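Local coordinates for MaoC family protein (Mycobacterium tuberculosis H37Rv, PDB 3KHP) that probably acts as an R-specific 3-hydroxyacyl-thioester dehydratase (enoyl-CoA hydratase 2 type) of the MaoC family, interconverting 3-hydroxyacyl and trans-2-enoyl thioesters, at residues 71-75 against 249-253; 101-107 against 255-261; 119-125 against 139-145; 241-246 against 273-277. All coordinates share one frame; numbering follows the deposited sequence. Where two conformers were deposited one is given.

Interaction 1: residues 71-75 against 249-253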
loop_
_atom_site.group_PDB
_atom_site.type_symbol
_atom_site.label_atom_id
_atom_site.label_comp_id
_atom_site.label_asym_id
_atom_site.label_seq_id
_atom_site.Cartn_x
_atom_site.Cartn_y
_atom_site.Cartn_z
ATOM N N GLN A 71 -1.604 -2.456 -17.953
ATOM C CA GLN A 71 -2.249 -2.153 -16.682
ATOM C C GLN A 71 -3.677 -1.678 -16.916
ATOM O O GLN A 71 -3.924 -0.840 -17.786
ATOM C CB GLN A 71 -1.479 -1.080 -15.902
ATOM C CG GLN A 71 -1.937 -1.006 -14.447
ATOM C CD GLN A 71 -1.313 0.118 -13.742
ATOM O OE1 GLN A 71 -0.253 0.594 -14.150
ATOM N NE2 GLN A 71 -1.938 0.567 -12.657
ATOM N N GLN A 72 -4.604 -2.255 -16.169
ATOM C CA GLN A 72 -5.943 -1.724 -15.982
ATOM C C GLN A 72 -6.096 -1.119 -14.549
ATOM O O GLN A 72 -5.423 -1.544 -13.607
ATOM C CB GLN A 72 -6.966 -2.848 -16.131
ATOM C CG GLN A 72 -6.983 -3.493 -17.490
ATOM C CD GLN A 72 -8.109 -4.478 -17.641
ATOM O OE1 GLN A 72 -9.270 -4.117 -17.512
ATOM N NE2 GLN A 72 -7.772 -5.737 -17.925
ATOM N N VAL A 73 -7.007 -0.153 -14.406
ATOM C CA VAL A 73 -7.268 0.547 -13.147
ATOM C C VAL A 73 -8.636 0.155 -12.651
ATOM O O VAL A 73 -9.600 0.160 -13.397
ATOM C CB VAL A 73 -7.191 2.064 -13.348
ATOM C CG1 VAL A 73 -7.528 2.798 -12.033
ATOM C CG2 VAL A 73 -5.807 2.430 -13.805
ATOM N N LEU A 74 -8.751 -0.226 -11.395
ATOM C CA LEU A 74 -10.087 -0.588 -10.926
ATOM C C LEU A 74 -11.019 0.630 -10.951
ATOM O O LEU A 74 -10.595 1.775 -10.702
ATOM C CB LEU A 74 -10.038 -1.213 -9.554
ATOM C CG LEU A 74 -9.299 -2.540 -9.499
ATOM C CD1 LEU A 74 -8.910 -2.867 -8.079
ATOM C CD2 LEU A 74 -10.103 -3.607 -10.136
ATOM N N PRO A 75 -12.283 0.419 -11.327
ATOM C CA PRO A 75 -13.145 1.605 -11.485
ATOM C C PRO A 75 -13.484 2.218 -10.133
ATOM O O PRO A 75 -13.714 3.425 -10.056
ATOM C CB PRO A 75 -14.389 1.072 -12.212
ATOM C CG PRO A 75 -14.386 -0.392 -11.973
ATOM C CD PRO A 75 -12.909 -0.790 -11.878
ATOM N N GLY A 249 -13.403 -9.623 -16.254
ATOM C CA GLY A 249 -12.070 -9.232 -15.831
ATOM C C GLY A 249 -11.603 -7.987 -16.518
ATOM O O GLY A 249 -10.446 -7.638 -16.417
ATOM N N VAL A 250 -12.487 -7.306 -17.238
ATOM C CA VAL A 250 -12.133 -6.056 -17.882
ATOM C C VAL A 250 -12.700 -4.876 -17.089
ATOM O O VAL A 250 -13.912 -4.672 -17.058
ATOM C CB VAL A 250 -12.639 -5.993 -19.331
ATOM C CG1 VAL A 250 -12.311 -4.626 -19.919
ATOM C CG2 VAL A 250 -12.030 -7.188 -20.194
ATOM N N ALA A 251 -11.809 -4.117 -16.458
ATOM C CA ALA A 251 -12.182 -2.931 -15.661
ATOM C C ALA A 251 -13.185 -2.038 -16.376
ATOM O O ALA A 251 -14.265 -1.821 -15.868
ATOM C CB ALA A 251 -10.959 -2.124 -15.290
ATOM N N ALA A 252 -12.809 -1.567 -17.566
ATOM C CA ALA A 252 -13.633 -0.711 -18.434
ATOM C C ALA A 252 -15.083 -1.186 -18.634
ATOM O O ALA A 252 -15.941 -0.350 -18.882
ATOM C CB ALA A 252 -12.965 -0.557 -19.810
ATOM N N ASN A 253 -15.344 -2.496 -18.552
ATOM C CA ASN A 253 -16.697 -3.011 -18.705
ATOM C C ASN A 253 -17.630 -2.792 -17.525
ATOM O O ASN A 253 -18.799 -3.140 -17.637
ATOM C CB ASN A 253 -16.703 -4.513 -19.015
ATOM C CG ASN A 253 -16.268 -4.820 -20.435
ATOM O OD1 ASN A 253 -16.044 -3.910 -21.260
ATOM N ND2 ASN A 253 -16.129 -6.109 -20.729
HETATM O O HOH W 1 -10.140 -1.954 -18.661
#

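Interaction 2: residues 101-107 against 255-261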
loop_
_atom_site.group_PDB
_atom_site.type_symbol
_atom_site.label_atom_id
_atom_site.label_comp_id
_atom_site.label_asym_id
_atom_site.label_seq_id
_atom_site.Cartn_x
_atom_site.Cartn_y
_atom_site.Cartn_z
ATOM N N HIS A 101 -23.966 3.084 7.445
ATOM C CA HIS A 101 -25.386 3.333 7.131
ATOM C C HIS A 101 -25.552 4.185 5.884
ATOM O O HIS A 101 -26.651 4.285 5.347
ATOM C CB HIS A 101 -26.127 3.955 8.319
ATOM C CG HIS A 101 -25.844 3.261 9.611
ATOM N ND1 HIS A 101 -26.411 2.049 9.931
ATOM C CD2 HIS A 101 -25.011 3.574 10.635
ATOM C CE1 HIS A 101 -25.962 1.655 11.112
ATOM N NE2 HIS A 101 -25.108 2.560 11.557
ATOM N N GLY A 102 -24.457 4.771 5.427
ATOM C CA GLY A 102 -24.448 5.579 4.228
ATOM C C GLY A 102 -24.239 4.733 2.990
ATOM O O GLY A 102 -24.289 3.514 3.059
ATOM N N SER A 103 -24.024 5.402 1.864
ATOM C CA SER A 103 -23.854 4.758 0.573
ATOM C C SER A 103 -22.794 5.419 -0.243
ATOM O O SER A 103 -22.508 6.569 -0.031
ATOM C CB SER A 103 -25.148 4.803 -0.211
ATOM O OG SER A 103 -26.037 3.920 0.379
ATOM N N GLN A 104 -22.219 4.663 -1.181
ATOM C CA GLN A 104 -21.272 5.201 -2.167
ATOM C C GLN A 104 -21.608 4.711 -3.571
ATOM O O GLN A 104 -21.834 3.530 -3.789
ATOM C CB GLN A 104 -19.846 4.773 -1.832
ATOM C CG GLN A 104 -18.777 5.306 -2.790
ATOM C CD GLN A 104 -18.594 6.792 -2.625
ATOM O OE1 GLN A 104 -18.529 7.291 -1.475
ATOM N NE2 GLN A 104 -18.507 7.526 -3.758
ATOM N N GLY A 105 -21.613 5.623 -4.529
ATOM C CA GLY A 105 -21.840 5.289 -5.920
ATOM C C GLY A 105 -20.716 5.869 -6.743
ATOM O O GLY A 105 -20.117 6.903 -6.375
ATOM N N ILE A 106 -20.375 5.181 -7.828
ATOM C CA ILE A 106 -19.448 5.734 -8.768
ATOM C C ILE A 106 -20.032 5.515 -10.157
ATOM O O ILE A 106 -20.774 4.604 -10.363
ATOM C CB ILE A 106 -18.044 5.118 -8.659
ATOM C CG1 ILE A 106 -18.067 3.662 -9.104
ATOM C CG2 ILE A 106 -17.453 5.254 -7.245
ATOM C CD1 ILE A 106 -16.732 3.045 -9.121
ATOM N N ARG A 107 -19.705 6.366 -11.106
ATOM C CA ARG A 107 -20.088 6.118 -12.493
ATOM C C ARG A 107 -18.915 6.515 -13.363
ATOM O O ARG A 107 -18.369 7.600 -13.184
ATOM C CB ARG A 107 -21.366 6.907 -12.843
ATOM C CG ARG A 107 -21.820 6.787 -14.271
ATOM C CD ARG A 107 -23.265 7.331 -14.501
ATOM N NE ARG A 107 -24.229 6.627 -13.671
ATOM C CZ ARG A 107 -24.910 5.549 -14.038
ATOM N NH1 ARG A 107 -24.765 5.029 -15.254
ATOM N NH2 ARG A 107 -25.748 4.980 -13.181
ATOM N N THR A 255 -19.521 0.017 -15.565
ATOM C CA THR A 255 -19.913 1.416 -15.771
ATOM C C THR A 255 -20.259 2.129 -14.446
ATOM O O THR A 255 -19.753 3.227 -14.170
ATOM C CB THR A 255 -21.101 1.474 -16.733
ATOM O OG1 THR A 255 -20.680 0.931 -17.989
ATOM C CG2 THR A 255 -21.550 2.925 -16.970
ATOM N N SER A 256 -21.113 1.517 -13.637
ATOM C CA SER A 256 -21.483 2.112 -12.358
ATOM C C SER A 256 -21.559 1.039 -11.282
ATOM O O SER A 256 -21.914 -0.079 -11.589
ATOM C CB SER A 256 -22.853 2.812 -12.462
ATOM O OG SER A 256 -23.889 1.855 -12.758
ATOM N N ILE A 257 -21.304 1.431 -10.035
ATOM C CA ILE A 257 -21.481 0.583 -8.850
ATOM C C ILE A 257 -21.981 1.437 -7.674
ATOM O O ILE A 257 -21.417 2.476 -7.390
ATOM C CB ILE A 257 -20.143 -0.007 -8.362
ATOM C CG1 ILE A 257 -19.422 -0.770 -9.481
ATOM C CG2 ILE A 257 -20.348 -0.894 -7.119
ATOM C CD1 ILE A 257 -17.915 -1.022 -9.178
ATOM N N ALA A 258 -22.988 0.958 -6.965
ATOM C CA ALA A 258 -23.534 1.644 -5.822
ATOM C C ALA A 258 -23.798 0.629 -4.762
ATOM O O ALA A 258 -24.254 -0.494 -5.068
ATOM C CB ALA A 258 -24.919 2.407 -6.189
ATOM N N ALA A 259 -23.545 1.004 -3.512
ATOM C CA ALA A 259 -23.906 0.140 -2.411
ATOM C C ALA A 259 -24.073 0.917 -1.102
ATOM O O ALA A 259 -23.531 2.006 -0.951
ATOM C CB ALA A 259 -22.885 -0.970 -2.248
ATOM N N ARG A 260 -24.808 0.308 -0.187
ATOM C CA ARG A 260 -25.034 0.816 1.157
ATOM C C ARG A 260 -24.192 0.067 2.198
ATOM O O ARG A 260 -24.197 -1.143 2.216
ATOM C CB ARG A 260 -26.512 0.682 1.513
ATOM C CG ARG A 260 -26.900 1.334 2.853
ATOM C CD ARG A 260 -28.413 1.655 2.905
ATOM N NE ARG A 260 -29.240 0.471 2.730
ATOM C CZ ARG A 260 -29.617 -0.368 3.699
ATOM N NH1 ARG A 260 -29.234 -0.190 4.951
ATOM N NH2 ARG A 260 -30.398 -1.401 3.408
ATOM N N PHE A 261 -23.482 0.797 3.057
ATOM C CA PHE A 261 -22.652 0.205 4.093
ATOM C C PHE A 261 -23.452 -0.110 5.336
ATOM O O PHE A 261 -23.875 0.811 6.031
ATOM C CB PHE A 261 -21.508 1.155 4.451
ATOM C CG PHE A 261 -20.642 1.486 3.287
ATOM C CD1 PHE A 261 -19.579 0.670 2.953
ATOM C CD2 PHE A 261 -20.917 2.574 2.500
ATOM C CE1 PHE A 261 -18.797 0.955 1.883
ATOM C CE2 PHE A 261 -20.128 2.878 1.419
ATOM C CZ PHE A 261 -19.072 2.064 1.098
HETATM O O HOH W 2 -28.464 2.481 6.125
#

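Interaction 3: residues 119-125 against 139-145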
loop_
_atom_site.group_PDB
_atom_site.type_symbol
_atom_site.label_atom_id
_atom_site.label_comp_id
_atom_site.label_asym_id
_atom_site.label_seq_id
_atom_site.Cartn_x
_atom_site.Cartn_y
_atom_site.Cartn_z
ATOM N N SER A 119 -9.692 17.152 -13.003
ATOM C CA SER A 119 -10.203 18.386 -12.471
ATOM C C SER A 119 -11.515 18.001 -11.833
ATOM O O SER A 119 -12.448 17.594 -12.530
ATOM C CB SER A 119 -10.467 19.361 -13.635
ATOM O OG SER A 119 -11.201 20.498 -13.207
ATOM N N VAL A 120 -11.570 18.090 -10.511
ATOM C CA VAL A 120 -12.674 17.567 -9.757
ATOM C C VAL A 120 -13.427 18.722 -9.091
ATOM O O VAL A 120 -12.831 19.575 -8.454
ATOM C CB VAL A 120 -12.195 16.551 -8.707
ATOM C CG1 VAL A 120 -13.354 16.008 -7.914
ATOM C CG2 VAL A 120 -11.436 15.405 -9.391
ATOM N N VAL A 121 -14.738 18.736 -9.288
ATOM C CA VAL A 121 -15.632 19.677 -8.652
ATOM C C VAL A 121 -16.636 18.877 -7.880
ATOM O O VAL A 121 -17.079 17.837 -8.353
ATOM C CB VAL A 121 -16.372 20.545 -9.695
ATOM C CG1 VAL A 121 -17.548 21.293 -9.050
ATOM C CG2 VAL A 121 -15.365 21.492 -10.425
ATOM N N THR A 122 -16.978 19.345 -6.682
ATOM C CA THR A 122 -17.978 18.667 -5.868
ATOM C C THR A 122 -19.176 19.563 -5.509
ATOM O O THR A 122 -19.168 20.792 -5.685
ATOM C CB THR A 122 -17.370 18.137 -4.560
ATOM O OG1 THR A 122 -17.078 19.237 -3.704
ATOM C CG2 THR A 122 -16.096 17.358 -4.828
ATOM N N GLU A 123 -20.200 18.927 -4.965
ATOM C CA GLU A 123 -21.467 19.587 -4.803
ATOM C C GLU A 123 -22.354 18.945 -3.755
ATOM O O GLU A 123 -22.433 17.726 -3.642
ATOM C CB GLU A 123 -22.193 19.523 -6.130
ATOM C CG GLU A 123 -23.502 20.276 -6.120
ATOM C CD GLU A 123 -24.231 20.175 -7.439
ATOM O OE1 GLU A 123 -23.658 19.598 -8.437
ATOM O OE2 GLU A 123 -25.381 20.671 -7.443
ATOM N N VAL A 124 -23.059 19.778 -3.024
ATOM C CA VAL A 124 -24.077 19.291 -2.116
ATOM C C VAL A 124 -25.291 18.960 -2.954
ATOM O O VAL A 124 -25.975 19.851 -3.440
ATOM C CB VAL A 124 -24.426 20.345 -1.038
ATOM C CG1 VAL A 124 -25.413 19.773 -0.050
ATOM C CG2 VAL A 124 -23.171 20.827 -0.364
ATOM N N ALA A 125 -25.526 17.672 -3.163
ATOM C CA ALA A 125 -26.583 17.229 -4.041
ATOM C C ALA A 125 -27.909 17.320 -3.347
ATOM O O ALA A 125 -28.903 17.647 -3.970
ATOM C CB ALA A 125 -26.366 15.782 -4.508
ATOM N N VAL A 139 -26.001 14.365 0.890
ATOM C CA VAL A 139 -25.554 13.741 -0.360
ATOM C C VAL A 139 -24.586 14.644 -1.099
ATOM O O VAL A 139 -24.910 15.768 -1.449
ATOM C CB VAL A 139 -26.729 13.311 -1.260
ATOM C CG1 VAL A 139 -26.224 12.508 -2.481
ATOM C CG2 VAL A 139 -27.672 12.469 -0.477
ATOM N N LEU A 140 -23.377 14.135 -1.297
ATOM C CA LEU A 140 -22.306 14.871 -1.941
ATOM C C LEU A 140 -21.992 14.208 -3.288
ATOM O O LEU A 140 -22.007 13.003 -3.398
ATOM C CB LEU A 140 -21.086 14.933 -1.025
ATOM C CG LEU A 140 -21.379 15.315 0.438
ATOM C CD1 LEU A 140 -20.120 15.198 1.299
ATOM C CD2 LEU A 140 -21.971 16.718 0.536
ATOM N N ARG A 141 -21.747 15.003 -4.318
ATOM C CA ARG A 141 -21.610 14.474 -5.650
ATOM C C ARG A 141 -20.353 15.018 -6.204
ATOM O O ARG A 141 -20.149 16.208 -6.123
ATOM C CB ARG A 141 -22.751 14.913 -6.567
ATOM C CG ARG A 141 -22.565 14.419 -8.015
ATOM C CD ARG A 141 -23.355 15.198 -9.033
ATOM N NE ARG A 141 -24.777 14.946 -8.933
ATOM C CZ ARG A 141 -25.720 15.881 -8.788
ATOM N NH1 ARG A 141 -25.430 17.177 -8.724
ATOM N NH2 ARG A 141 -26.983 15.493 -8.704
ATOM N N GLY A 142 -19.516 14.152 -6.782
ATOM C CA GLY A 142 -18.255 14.580 -7.372
ATOM C C GLY A 142 -18.252 14.366 -8.873
ATOM O O GLY A 142 -18.775 13.406 -9.342
ATOM N N ARG A 143 -17.630 15.257 -9.605
ATOM C CA ARG A 143 -17.535 15.166 -11.042
ATOM C C ARG A 143 -16.105 15.420 -11.414
ATOM O O ARG A 143 -15.581 16.493 -11.083
ATOM C CB ARG A 143 -18.391 16.228 -11.750
ATOM C CG ARG A 143 -19.836 15.897 -11.882
ATOM C CD ARG A 143 -20.655 17.151 -12.451
ATOM N NE ARG A 143 -20.247 17.458 -13.819
ATOM C CZ ARG A 143 -20.662 16.788 -14.880
ATOM N NH1 ARG A 143 -21.519 15.791 -14.742
ATOM N NH2 ARG A 143 -20.213 17.110 -16.088
ATOM N N GLY A 144 -15.499 14.465 -12.128
ATOM C CA GLY A 144 -14.124 14.609 -12.566
ATOM C C GLY A 144 -13.971 14.596 -14.076
ATOM O O GLY A 144 -14.420 13.668 -14.719
ATOM N N CYS A 145 -13.285 15.598 -14.608
ATOM C CA CYS A 145 -13.091 15.808 -16.034
ATOM C C CYS A 145 -11.609 15.845 -16.382
ATOM O O CYS A 145 -10.776 16.309 -15.585
ATOM C CB CYS A 145 -13.676 17.177 -16.448
ATOM S SG CYS A 145 -15.440 17.302 -16.249
#

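Interaction 4: residues 241-246 against 273-277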
loop_
_atom_site.group_PDB
_atom_site.type_symbol
_atom_site.label_atom_id
_atom_site.label_comp_id
_atom_site.label_asym_id
_atom_site.label_seq_id
_atom_site.Cartn_x
_atom_site.Cartn_y
_atom_site.Cartn_z
ATOM N N ALA A 241 -14.642 -8.309 -7.333
ATOM C CA ALA A 241 -15.527 -9.437 -7.603
ATOM C C ALA A 241 -16.458 -9.118 -8.792
ATOM O O ALA A 241 -16.746 -9.995 -9.607
ATOM C CB ALA A 241 -16.301 -9.809 -6.395
ATOM N N LEU A 242 -16.894 -7.871 -8.922
ATOM C CA LEU A 242 -17.845 -7.554 -9.979
ATOM C C LEU A 242 -17.142 -7.453 -11.325
ATOM O O LEU A 242 -17.665 -7.900 -12.329
ATOM C CB LEU A 242 -18.627 -6.276 -9.647
ATOM C CG LEU A 242 -19.424 -6.379 -8.344
ATOM C CD1 LEU A 242 -19.831 -4.981 -7.862
ATOM C CD2 LEU A 242 -20.664 -7.313 -8.457
ATOM N N VAL A 243 -15.948 -6.869 -11.330
ATOM C CA VAL A 243 -15.123 -6.835 -12.497
ATOM C C VAL A 243 -14.853 -8.233 -13.059
ATOM O O VAL A 243 -14.928 -8.431 -14.274
ATOM C CB VAL A 243 -13.814 -6.165 -12.191
ATOM C CG1 VAL A 243 -12.753 -6.452 -13.306
ATOM C CG2 VAL A 243 -14.058 -4.690 -12.028
ATOM N N ALA A 244 -14.577 -9.196 -12.182
ATOM C CA ALA A 244 -14.334 -10.563 -12.608
ATOM C C ALA A 244 -15.603 -11.229 -13.167
ATOM O O ALA A 244 -15.604 -11.757 -14.285
ATOM C CB ALA A 244 -13.738 -11.411 -11.451
ATOM N N GLU A 245 -16.661 -11.226 -12.380
ATOM C CA GLU A 245 -17.842 -12.013 -12.705
ATOM C C GLU A 245 -18.681 -11.449 -13.860
ATOM O O GLU A 245 -19.152 -12.216 -14.675
ATOM C CB GLU A 245 -18.755 -12.126 -11.494
ATOM C CG GLU A 245 -20.132 -12.730 -11.842
ATOM C CD GLU A 245 -20.027 -14.153 -12.394
ATOM O OE1 GLU A 245 -19.018 -14.818 -12.130
ATOM O OE2 GLU A 245 -20.956 -14.619 -13.066
ATOM N N LEU A 246 -18.903 -10.130 -13.852
ATOM C CA LEU A 246 -19.773 -9.414 -14.797
ATOM C C LEU A 246 -19.004 -8.682 -15.861
ATOM O O LEU A 246 -19.502 -8.495 -16.951
ATOM C CB LEU A 246 -20.614 -8.342 -14.063
ATOM C CG LEU A 246 -21.571 -8.808 -12.952
ATOM C CD1 LEU A 246 -22.189 -7.609 -12.197
ATOM C CD2 LEU A 246 -22.644 -9.757 -13.535
ATOM N N THR A 273 -19.331 -11.800 -2.197
ATOM C CA THR A 273 -20.193 -10.964 -2.982
ATOM C C THR A 273 -21.168 -11.814 -3.810
ATOM O O THR A 273 -20.762 -12.554 -4.697
ATOM C CB THR A 273 -19.387 -10.067 -3.839
ATOM O OG1 THR A 273 -18.559 -9.300 -2.985
ATOM C CG2 THR A 273 -20.267 -9.130 -4.602
ATOM N N VAL A 274 -22.444 -11.703 -3.470
ATOM C CA VAL A 274 -23.514 -12.449 -4.104
ATOM C C VAL A 274 -24.213 -11.579 -5.118
ATOM O O VAL A 274 -24.622 -10.470 -4.826
ATOM C CB VAL A 274 -24.546 -13.007 -3.081
ATOM C CG1 VAL A 274 -23.990 -14.241 -2.445
ATOM C CG2 VAL A 274 -24.941 -11.971 -2.021
ATOM N N ILE A 275 -24.328 -12.100 -6.325
ATOM C CA ILE A 275 -24.701 -11.299 -7.457
ATOM C C ILE A 275 -25.920 -11.933 -8.144
ATOM O O ILE A 275 -26.068 -13.156 -8.150
ATOM C CB ILE A 275 -23.536 -11.210 -8.443
ATOM C CG1 ILE A 275 -22.265 -10.683 -7.737
ATOM C CG2 ILE A 275 -23.913 -10.340 -9.639
ATOM C CD1 ILE A 275 -21.000 -10.739 -8.605
ATOM N N TRP A 276 -26.780 -11.085 -8.710
ATOM C CA TRP A 276 -27.944 -11.517 -9.466
ATOM C C TRP A 276 -27.971 -10.713 -10.725
ATOM O O TRP A 276 -28.079 -9.473 -10.645
ATOM C CB TRP A 276 -29.250 -11.209 -8.716
ATOM C CG TRP A 276 -29.528 -12.029 -7.520
ATOM C CD1 TRP A 276 -30.342 -13.116 -7.453
ATOM C CD2 TRP A 276 -29.031 -11.822 -6.201
ATOM N NE1 TRP A 276 -30.372 -13.613 -6.170
ATOM C CE2 TRP A 276 -29.571 -12.833 -5.384
ATOM C CE3 TRP A 276 -28.178 -10.885 -5.626
ATOM C CZ2 TRP A 276 -29.278 -12.929 -4.037
ATOM C CZ3 TRP A 276 -27.903 -10.985 -4.281
ATOM C CH2 TRP A 276 -28.447 -11.990 -3.505
ATOM N N ARG A 277 -27.872 -11.384 -11.877
ATOM C CA ARG A 277 -28.069 -10.721 -13.166
ATOM C C ARG A 277 -29.558 -10.454 -13.347
ATOM O O ARG A 277 -30.382 -11.354 -13.242
ATOM C CB ARG A 277 -27.535 -11.577 -14.321
ATOM C CG ARG A 277 -26.023 -11.627 -14.374
ATOM C CD ARG A 277 -25.533 -12.572 -15.443
ATOM N NE ARG A 277 -24.086 -12.484 -15.618
ATOM C CZ ARG A 277 -23.207 -13.228 -14.957
ATOM N NH1 ARG A 277 -23.618 -14.129 -14.069
ATOM N NH2 ARG A 277 -21.912 -13.075 -15.191
HETATM O O HOH W 3 -20.928 -10.765 -17.576
#

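Interaction 1: residues 71-75 against 249-253
Gln72 reaches across to the short 3-10 turn at 251-253 and takes hold of the amides at its start. Its CG stands beside the backbone N (chi1 -62°), and the chain then runs extended, which carries the carboxamide to the other loop. There OE1 accepts from Ala251 N at 2.7 Å; the bond is somewhat bent, and the donor sits slightly tilted from the carbonyl plane (19°). OE1 also receives a proton from a water at 2.6 Å, and that water in turn accepts from Ala252 N at 2.9 Å. One side-chain oxygen thus serves two successive N-H groups, one directly and one by relay. The NE2 branch turns toward the carbonyl of Gly249, a loose approach of 3.6 Å from Gly249 O. At Val73 the backbone does the touching: its O lies 3.3 Å from Ala251 CB, the methyl that projects into the loop 71-75. Leu74 points its CB away from 249-253, and its side chain packs on Phe61 and Arg240. Pro75 brings the contact back to Ala251, with its ring carbon CD 4.2 Å from Ala251 CB. On the other segment, Asn253 N donates to Val250 O at 3.0 Å and closes the turn that presents the two amides. Phe61 of helix 59-62 packs against Gln72, Leu74 and Ala251, while Val243 of helix 231-245 lies against Pro75. The loop 71-75, on its way to helix 78-81, therefore rests on the connection by which helix 231-245 passes into strand 254-261.

Interaction 2: residues 101-107 against 255-261
Gln104 and Ile106 pair with Ala259 and Ile257 in two hydrogen-bonded rungs of an antiparallel ladder. Each rung is a reciprocal couple, with Gln104 N 3.0 Å from Ala259 O and Ile106 N 2.9 Å from Ile257 O. The tight part is the buried face carrying these four residues and Phe261. CG of Phe261 stands beside its backbone N (chi1 -59°), bringing the ring edge, not its face, against the neighbouring strand: CE2 lies 3.8 Å from Gln104 CB. The two isoleucine CD1 methyls, of Ile106 and Ile257, meet at 4.2 Å. The amide of Gln104 bends back toward its own strand, where NE2 donates to Gly105 O, and its OE1 bonds Thr158. The other face is looser and more polar: Ser103, Arg107, Ser256, Ala258 and Arg260 project there around Gly105. Arg107 lays one guanidinium face over Ser256 CB while pairing with Glu307, and Arg260 pairs with Asp303. Phe261 bonds His101 N and Gly102 O; at this more exposed end a water bridges His101 O and Arg260 NH1. Strands 152-162 and 298-308 flank the pair, with a classic bulge at Thr255 and Ser256 opposite Glu307; Tyr235 of helix 231-245 and Val79 of helix 78-81 cover the buried face.

Interaction 3: residues 119-125 against 139-145
Glu123 and Arg141 rise side by side from a hydrogen-bonded pair and meet in a salt bridge, OE1 to NH1, at 3.0 Å. The glutamate is fully extended, with CG opposite the backbone N (chi1 -176°). Arg141 leaves its strand in the same sense but folds at chi3 (-71°), which swings its guanidinium over toward the glutamate. The carboxylate oxygen arrives at the guanidinium edge, near its plane, yet the two planes stand 72° apart and the hydrogen bond is weak. Ala125 CB lies over one face of the same guanidinium, and its methyl also meets Val139 CG1 at 3.9 Å. Arg143 bends its end away from 119-125. On the buried face Val120 and Thr122 lie opposite Gly144 and Gly142, and Val120 CG2 comes 4.2 Å from Gly144 CA. Thr122 directs OG1 to Thr33. Farther along, Leu140 carries its CD2 to 4.4 Å from Val124 CG2. Backbone bonds run from Ser119 N to Cys145 O (2.9 Å) through to Ala125 N and Val139 O. This is an antiparallel beta hairpin, strands 116-129 and 136-145, part of the long curved sheet of a double hot-dog fold.

Interaction 4: residues 241-246 against 273-277
Arg277 grips Glu245 end-on, both terminal nitrogens converging on the single oxygen OE2: NH2 at 2.8 Å and NH1 at 2.9 Å. OE2 lies near the guanidinium plane, at its edge. The carboxylate and guanidinium planes stand 70° apart; NH1 uses the anti lone pair of OE2, whereas NH2 approaches from above the carboxylate plane. Glu245 bends at chi2 (61°) and crosses the arginine at about a right angle. Arg277 was deposited in two conformers, and the geometry described is that of one. A water held by Leu246 O reaches Arg277 NH2 weakly. Leu246 CD2 lies over one guanidinium face, 3.7 Å from Arg277 NE, and its CD1 slides past Ile275 CG2. Ile275 fills the middle: its CD1 presses on Leu242 CD2 at 3.4 Å, tighter than usual, and touches the CB and CG of Glu245. At the far end Ala241 CB meets Thr273 CB at 4.0 Å, while the hydroxyl of Thr273 bonds Thr287. The ion pair thus sits at one margin of a mostly apolar helix-on-sheet contact, where the doubled donation to one oxygen probably stabilises the charged carboxylate.

Interactions 1, 2 and 4 form a connected group; interaction 3 touches none of them but belongs to the same sheet, its nearest atoms about 7 Å from those of interaction 2 across strand 152-162. Helix 231-245 is common ground: Val243 O lies 2.8 Å from Gly249 N, a probable hydrogen bond joining interaction 4 to interaction 1, and Leu242 CD1 packs 4.2 Å from Ile257 CG2 of interaction 2. Pro75 O comes within 3.2 Å of Ile106 CD1, linking interactions 1 and 2. Interaction 2 is the central seam between the N-terminal and C-terminal hot-dog halves of the shared sheet. Interactions 3 and 4 lie on opposite sides of the chain's centre, with their own centres about 27 Å apart.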